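PDB 6NKI: NRPS from Penicillium fellutanum, which binds NADPH dihydro-nicotinamide-adenine-dinucleotide phosphate through a Rossmann-type domain of the Male sterility protein family. Local coordinates for residues 22-27 with 120-125; 264-269 with 370-375. All coordinates share one frame; numbering follows the deposited sequence.

Contact 1: residues 22-27 with 120-125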
ATOM      1  N   LYS A  22     -20.044   4.284 -17.970  1.00157.91           N
ATOM      2  CA  LYS A  22     -18.754   4.753 -18.471  1.00150.65           C
ATOM      3  C   LYS A  22     -18.196   3.790 -19.509  1.00144.55           C
ATOM      4  O   LYS A  22     -18.128   2.583 -19.273  1.00135.55           O
ATOM      5  CB  LYS A  22     -17.746   4.908 -17.334  1.00143.86           C
ATOM      6  CG  LYS A  22     -18.023   6.025 -16.354  1.00140.73           C
ATOM      7  CD  LYS A  22     -17.647   7.373 -16.944  1.00139.36           C
ATOM      8  CE  LYS A  22     -17.647   8.457 -15.882  1.00137.71           C
ATOM      9  NZ  LYS A  22     -17.183   9.748 -16.444  1.00138.57           N
ATOM     10  N   ARG A  23     -17.781   4.356 -20.639  1.00144.50           N
ATOM     11  CA  ARG A  23     -17.143   3.564 -21.714  1.00142.69           C
ATOM     12  C   ARG A  23     -15.755   4.163 -21.934  1.00135.47           C
ATOM     13  O   ARG A  23     -15.676   5.387 -22.146  1.00138.52           O
ATOM     14  CB  ARG A  23     -17.987   3.637 -22.987  1.00152.09           C
ATOM     15  CG  ARG A  23     -19.273   2.826 -22.928  1.00161.31           C
ATOM     16  CD  ARG A  23     -20.278   3.221 -23.993  1.00170.07           C
ATOM     17  NE  ARG A  23     -21.121   2.083 -24.327  1.00175.04           N
ATOM     18  CZ  ARG A  23     -22.349   1.889 -23.868  1.00180.88           C
ATOM     19  NH1 ARG A  23     -22.898   2.775 -23.054  1.00183.58           N
ATOM     20  NH2 ARG A  23     -23.029   0.816 -24.229  1.00183.48           N
ATOM     21  N   LEU A  24     -14.709   3.339 -21.858  1.00125.87           N
ATOM     22  CA  LEU A  24     -13.338   3.860 -22.087  1.00115.45           C
ATOM     23  C   LEU A  24     -12.525   2.876 -22.924  1.00 98.71           C
ATOM     24  O   LEU A  24     -12.908   1.705 -23.038  1.00 96.87           O
ATOM     25  CB  LEU A  24     -12.644   4.287 -20.790  1.00119.79           C
ATOM     26  CG  LEU A  24     -12.409   3.201 -19.749  1.00124.99           C
ATOM     27  CD1 LEU A  24     -11.189   2.379 -20.112  1.00130.26           C
ATOM     28  CD2 LEU A  24     -12.238   3.827 -18.379  1.00126.72           C
ATOM     29  N   PHE A  25     -11.449   3.398 -23.493  1.00 88.68           N
ATOM     30  CA  PHE A  25     -10.594   2.721 -24.463  1.00 88.22           C
ATOM     31  C   PHE A  25      -9.191   2.563 -23.906  1.00 88.75           C
ATOM     32  O   PHE A  25      -8.615   3.499 -23.341  1.00 84.24           O
ATOM     33  CB  PHE A  25     -10.556   3.474 -25.838  1.00 94.17           C
ATOM     34  CG  PHE A  25      -9.457   3.007 -26.761  1.00 93.34           C
ATOM     35  CD1 PHE A  25      -9.528   1.765 -27.396  1.00 93.12           C
ATOM     36  CD2 PHE A  25      -8.350   3.814 -26.994  1.00 92.27           C
ATOM     37  CE1 PHE A  25      -8.503   1.333 -28.232  1.00 93.72           C
ATOM     38  CE2 PHE A  25      -7.327   3.399 -27.841  1.00 93.06           C
ATOM     39  CZ  PHE A  25      -7.404   2.160 -28.459  1.00 95.84           C
ATOM     40  N   LEU A  26      -8.636   1.375 -24.103  1.00 90.12           N
ATOM     41  CA  LEU A  26      -7.402   0.979 -23.450  1.00 90.63           C
ATOM     42  C   LEU A  26      -6.483   0.299 -24.446  1.00 89.20           C
ATOM     43  O   LEU A  26      -6.901  -0.626 -25.142  1.00 83.52           O
ATOM     44  CB  LEU A  26      -7.694   0.009 -22.292  1.00 91.76           C
ATOM     45  CG  LEU A  26      -6.535  -0.545 -21.469  1.00 87.02           C
ATOM     46  CD1 LEU A  26      -5.894   0.586 -20.680  1.00 85.62           C
ATOM     47  CD2 LEU A  26      -7.038  -1.670 -20.540  1.00 84.69           C
ATOM     48  N   THR A  27      -5.228   0.722 -24.472  1.00 95.39           N
ATOM     49  CA  THR A  27      -4.165  -0.028 -25.122  1.00104.94           C
ATOM     50  C   THR A  27      -3.227  -0.616 -24.069  1.00113.78           C
ATOM     51  O   THR A  27      -3.127  -0.102 -22.949  1.00127.74           O
ATOM     52  CB  THR A  27      -3.391   0.860 -26.106  1.00110.08           C
ATOM     53  OG1 THR A  27      -2.325   0.101 -26.692  1.00116.45           O
ATOM     54  CG2 THR A  27      -2.850   2.103 -25.418  1.00106.01           C
ATOM     55  N   VAL A 120     -17.152   7.430 -26.311  1.00144.10           N
ATOM     56  CA  VAL A 120     -15.990   7.048 -25.511  1.00134.05           C
ATOM     57  C   VAL A 120     -15.785   8.098 -24.427  1.00126.73           C
ATOM     58  O   VAL A 120     -15.620   9.286 -24.729  1.00126.26           O
ATOM     59  CB  VAL A 120     -14.721   6.898 -26.368  1.00133.37           C
ATOM     60  CG1 VAL A 120     -13.518   6.648 -25.481  1.00130.23           C
ATOM     61  CG2 VAL A 120     -14.889   5.763 -27.357  1.00133.71           C
ATOM     62  N   ASP A 121     -15.777   7.651 -23.166  1.00119.06           N
ATOM     63  CA  ASP A 121     -15.716   8.563 -22.033  1.00112.68           C
ATOM     64  C   ASP A 121     -14.293   8.864 -21.570  1.00104.97           C
ATOM     65  O   ASP A 121     -14.069   9.916 -20.957  1.00 97.25           O
ATOM     66  CB  ASP A 121     -16.542   8.006 -20.860  1.00110.98           C
ATOM     67  CG  ASP A 121     -18.057   8.153 -21.067  1.00116.15           C
ATOM     68  OD1 ASP A 121     -18.496   9.149 -21.688  1.00120.07           O
ATOM     69  OD2 ASP A 121     -18.806   7.265 -20.598  1.00115.76           O
ATOM     70  N   ALA A 122     -13.330   7.986 -21.845  1.00104.19           N
ATOM     71  CA  ALA A 122     -11.960   8.194 -21.365  1.00103.79           C
ATOM     72  C   ALA A 122     -11.032   7.200 -22.032  1.00 89.59           C
ATOM     73  O   ALA A 122     -11.450   6.113 -22.442  1.00 89.24           O
ATOM     74  CB  ALA A 122     -11.850   8.053 -19.842  1.00 88.59           C
ATOM     75  N   ILE A 123      -9.775   7.579 -22.167  1.00102.66           N
ATOM     76  CA  ILE A 123      -8.820   6.624 -22.699  1.00103.47           C
ATOM     77  C   ILE A 123      -7.560   6.652 -21.859  1.00 98.83           C
ATOM     78  O   ILE A 123      -7.157   7.693 -21.329  1.00 94.50           O
ATOM     79  CB  ILE A 123      -8.483   6.866 -24.186  1.00121.15           C
ATOM     80  CG1 ILE A 123      -7.822   8.213 -24.385  1.00126.82           C
ATOM     81  CG2 ILE A 123      -9.734   6.796 -25.070  1.00131.97           C
ATOM     82  CD1 ILE A 123      -7.519   8.466 -25.825  1.00136.08           C
ATOM     83  N   ILE A 124      -6.961   5.479 -21.716  1.00 98.19           N
ATOM     84  CA  ILE A 124      -5.674   5.321 -21.053  1.00 96.27           C
ATOM     85  C   ILE A 124      -4.704   4.775 -22.086  1.00 80.52           C
ATOM     86  O   ILE A 124      -4.896   3.665 -22.603  1.00 80.30           O
ATOM     87  CB  ILE A 124      -5.759   4.380 -19.840  1.00 89.67           C
ATOM     88  CG1 ILE A 124      -6.672   4.955 -18.759  1.00 94.30           C
ATOM     89  CG2 ILE A 124      -4.389   4.162 -19.287  1.00 75.00           C
ATOM     90  CD1 ILE A 124      -8.114   4.521 -18.864  1.00100.43           C
ATOM     91  N   HIS A 125      -3.679   5.539 -22.391  1.00 95.41           N
ATOM     92  CA  HIS A 125      -2.682   5.083 -23.343  1.00103.26           C
ATOM     93  C   HIS A 125      -1.540   4.462 -22.543  1.00 94.61           C
ATOM     94  O   HIS A 125      -0.631   5.157 -22.085  1.00 80.03           O
ATOM     95  CB  HIS A 125      -2.244   6.215 -24.275  1.00114.79           C
ATOM     96  CG  HIS A 125      -1.263   5.785 -25.314  1.00116.29           C
ATOM     97  ND1 HIS A 125       0.084   6.041 -25.214  1.00118.99           N
ATOM     98  CD2 HIS A 125      -1.422   5.054 -26.440  1.00120.96           C
ATOM     99  CE1 HIS A 125       0.711   5.530 -26.260  1.00121.10           C
ATOM    100  NE2 HIS A 125      -0.182   4.927 -27.022  1.00122.75           N
TER
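Phe25 and Ile123 sit on neighbouring parallel strands of a Rossmann-type sheet, and their side chains meet at a slant. Strands 22-27 and 122-125 run at 17° to each other. The CG2 methyl of Ile123 fills the corner between the CB of Phe25 and its ring, with Ile123 CG2 3.5 Å from Phe25 CB. The same methyl lies in the ring plane, at the CD2 edge. Phe25 CG is anti to the backbone N (chi1 167°), which carries the ring forward along the strand, past this methyl. Further on, Thr27 sets its CG2 obliquely against the His125 ring, 3.4 Å from His125 CD2. Thr27 also lies near the bound NADPH dihydro-nicotinamide-adenine-dinucleotide phosphate.

The other face carries Leu24, Leu26 and Ile124. Ile124 is the bump here and the two leucines form the hollow. Its CD1 reaches Leu24 CD1 at 3.9 Å, while its CB meets Leu26 CD1. Helix 32-43 covers the leucines. Helix 136-156 covers Ile123 and His125 on the opposite face.

Backbone bonds join the strands, among them Ile124 N to Phe25 O at 3.0 Å. Before strand 122-125 begins, Asp121 extends the pairing with its side chain. Its OD2 accepts a hydrogen bond from Arg23 N at 3.1 Å, on the anti side and 31° out of the carboxylate plane.

Contact 2: residues 264-269 with 370-375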
ATOM      1  N   SER A 264      27.079  -5.383  -4.838  1.00118.37           N
ATOM      2  CA  SER A 264      26.851  -4.803  -3.520  1.00121.20           C
ATOM      3  C   SER A 264      27.451  -3.411  -3.365  1.00118.54           C
ATOM      4  O   SER A 264      27.434  -2.863  -2.253  1.00111.53           O
ATOM      5  CB  SER A 264      27.420  -5.719  -2.432  1.00133.11           C
ATOM      6  OG  SER A 264      27.291  -5.112  -1.156  1.00134.83           O
ATOM      7  N   ASP A 265      27.986  -2.824  -4.436  1.00120.22           N
ATOM      8  CA  ASP A 265      28.663  -1.540  -4.312  1.00126.66           C
ATOM      9  C   ASP A 265      27.717  -0.357  -4.411  1.00125.10           C
ATOM     10  O   ASP A 265      28.173   0.788  -4.370  1.00131.65           O
ATOM     11  CB  ASP A 265      29.767  -1.414  -5.366  1.00133.43           C
ATOM     12  CG  ASP A 265      30.937  -2.341  -5.092  1.00137.96           C
ATOM     13  OD1 ASP A 265      31.131  -2.701  -3.906  1.00140.66           O
ATOM     14  OD2 ASP A 265      31.661  -2.696  -6.049  1.00138.95           O
ATOM     15  N   GLU A 266      26.419  -0.599  -4.510  1.00122.92           N
ATOM     16  CA  GLU A 266      25.434   0.465  -4.610  1.00117.59           C
ATOM     17  C   GLU A 266      24.342   0.319  -3.565  1.00112.53           C
ATOM     18  O   GLU A 266      23.188   0.666  -3.825  1.00108.28           O
ATOM     19  CB  GLU A 266      24.801   0.478  -5.992  1.00113.86           C
ATOM     20  CG  GLU A 266      24.085  -0.818  -6.295  1.00113.03           C
ATOM     21  CD  GLU A 266      23.210  -0.688  -7.498  1.00112.53           C
ATOM     22  OE1 GLU A 266      23.096   0.457  -7.989  1.00111.83           O
ATOM     23  OE2 GLU A 266      22.656  -1.714  -7.955  1.00111.64           O
ATOM     24  N   SER A 267      24.685  -0.203  -2.382  1.00112.45           N
ATOM     25  CA  SER A 267      23.671  -0.451  -1.358  1.00110.49           C
ATOM     26  C   SER A 267      22.926   0.822  -0.956  1.00109.06           C
ATOM     27  O   SER A 267      21.742   0.764  -0.596  1.00103.17           O
ATOM     28  CB  SER A 267      24.308  -1.108  -0.138  1.00111.80           C
ATOM     29  OG  SER A 267      24.579  -2.463  -0.421  1.00112.43           O
ATOM     30  N   ASP A 268      23.578   1.976  -1.037  1.00115.23           N
ATOM     31  CA  ASP A 268      22.928   3.218  -0.658  1.00120.09           C
ATOM     32  C   ASP A 268      22.178   3.867  -1.821  1.00115.88           C
ATOM     33  O   ASP A 268      21.532   4.898  -1.621  1.00118.01           O
ATOM     34  CB  ASP A 268      23.968   4.183  -0.070  1.00138.10           C
ATOM     35  CG  ASP A 268      23.359   5.213   0.877  1.00150.74           C
ATOM     36  OD1 ASP A 268      22.116   5.247   1.024  1.00145.71           O
ATOM     37  OD2 ASP A 268      24.141   5.962   1.508  1.00156.30           O
ATOM     38  N   ASN A 269      22.228   3.289  -3.022  1.00110.59           N
ATOM     39  CA  ASN A 269      21.442   3.826  -4.120  1.00104.13           C
ATOM     40  C   ASN A 269      19.970   3.487  -3.955  1.00100.98           C
ATOM     41  O   ASN A 269      19.577   2.587  -3.206  1.00 85.55           O
ATOM     42  CB  ASN A 269      21.880   3.290  -5.491  1.00 98.37           C
ATOM     43  CG  ASN A 269      23.154   3.919  -6.003  1.00 96.64           C
ATOM     44  OD1 ASN A 269      23.550   5.010  -5.588  1.00 97.44           O
ATOM     45  ND2 ASN A 269      23.741   3.284  -7.001  1.00 97.24           N
ATOM     46  N   GLY A 370      26.774   0.102 -14.816  1.00148.17           N
ATOM     47  CA  GLY A 370      27.881  -0.425 -14.044  1.00153.29           C
ATOM     48  C   GLY A 370      27.475  -1.682 -13.306  1.00147.71           C
ATOM     49  O   GLY A 370      27.923  -1.929 -12.182  1.00147.85           O
ATOM     50  N   GLY A 371      26.623  -2.486 -13.940  1.00145.83           N
ATOM     51  CA  GLY A 371      26.041  -3.633 -13.276  1.00143.62           C
ATOM     52  C   GLY A 371      25.091  -3.289 -12.154  1.00136.76           C
ATOM     53  O   GLY A 371      24.750  -4.156 -11.343  1.00133.66           O
ATOM     54  N   CYS A 372      24.628  -2.048 -12.101  1.00130.99           N
ATOM     55  CA  CYS A 372      23.935  -1.527 -10.939  1.00124.23           C
ATOM     56  C   CYS A 372      22.547  -1.041 -11.334  1.00114.69           C
ATOM     57  O   CYS A 372      22.406  -0.078 -12.098  1.00113.20           O
ATOM     58  CB  CYS A 372      24.788  -0.437 -10.277  1.00127.44           C
ATOM     59  SG  CYS A 372      25.248   1.002 -11.252  1.00130.13           S
ATOM     60  N   LEU A 373      21.528  -1.759 -10.860  1.00110.13           N
ATOM     61  CA  LEU A 373      20.148  -1.301 -10.871  1.00103.34           C
ATOM     62  C   LEU A 373      20.022  -0.031 -10.027  1.00108.88           C
ATOM     63  O   LEU A 373      20.937   0.349  -9.287  1.00120.41           O
ATOM     64  CB  LEU A 373      19.222  -2.369 -10.293  1.00 93.30           C
ATOM     65  CG  LEU A 373      19.175  -3.696 -11.042  1.00 91.24           C
ATOM     66  CD1 LEU A 373      18.295  -4.692 -10.308  1.00 87.37           C
ATOM     67  CD2 LEU A 373      18.685  -3.445 -12.459  1.00 93.82           C
ATOM     68  N   GLY A 374      18.889   0.641 -10.122  1.00101.43           N
ATOM     69  CA  GLY A 374      18.687   1.764  -9.234  1.00102.07           C
ATOM     70  C   GLY A 374      19.652   2.921  -9.469  1.00104.75           C
ATOM     71  O   GLY A 374      20.473   2.924 -10.373  1.00108.77           O
ATOM     72  N   VAL A 375      19.541   3.920  -8.591  1.00105.85           N
ATOM     73  CA  VAL A 375      19.936   5.295  -8.880  1.00107.88           C
ATOM     74  C   VAL A 375      20.538   5.928  -7.632  1.00106.37           C
ATOM     75  O   VAL A 375      20.083   5.682  -6.508  1.00101.31           O
ATOM     76  CB  VAL A 375      18.702   6.111  -9.368  1.00109.82           C
ATOM     77  CG1 VAL A 375      18.990   7.598  -9.439  1.00111.81           C
ATOM     78  CG2 VAL A 375      18.232   5.616 -10.731  1.00111.11           C
TER
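A type I beta turn, from Glu266 to Asn269, faces the loop that follows helix 363-369. The turn lies just ahead of strand 270-275, and its two end residues make the contact. Glu266 meets Cys372 and Leu373; Asn269 meets Val375. Neither segment is helix or strand here.

Glu266 is buried and does most of the touching. Its CG sits between the backbone N and the carbonyl carbon (chi1 61°), and the chain beyond is extended. This brings the carboxylate across to the opposing backbone. There both of its oxygens face the Leu373 carbonyl, OE1 being the nearer. The carboxylate of Glu266 lies against Cys372 CB and this carbonyl. The side chain of Leu373 leads away from the turn and rests on Met319 of helix 319-330. Glu266 touches the same methionine.

Asn269 packs its CB against the carbonyl of Val375, with Asn269 CB 3.2 Å from Val375 O. Its CG and OD1 lie alongside the same carbonyl, each 3.6 Å from Val375 O. Val375 also pairs through its backbone with Trp270, so the loop stays beside the chain as strand 270-275 starts. Near the start of the loop, Gly371 O accepts a hydrogen bond from Asn263 ND2.

The turn is closed by Asn269 N to Glu266 O at 2.9 Å. A second bond between the same two residues holds the carboxylate in place. Asn269 ND2 donates to the anti lone pair of Glu266 OE1 at 3.1 Å, nearly straight (167°) and only 7° out of the amide plane.

From the N terminus, strand 22-27 comes first. The chain then passes through strands 47-54 and 84-88 and returns beside it as strand 122-125, closing contact 1. Contact 1 thus sits inside the seven-stranded parallel sheet, where the strand order is 3-2-1-4-5-6-7. Contact 2 opens later, at 264-269, and closes about a hundred residues on at 370-375. The two loops are in series; they neither nest nor cross. Contact 2 ties the approach to strand 270-275, in the small mixed sheet, to the loop after helix 363-369. The centres of contact 1 and contact 2 are about 38 Å apart, on opposite sides of the chain's centre.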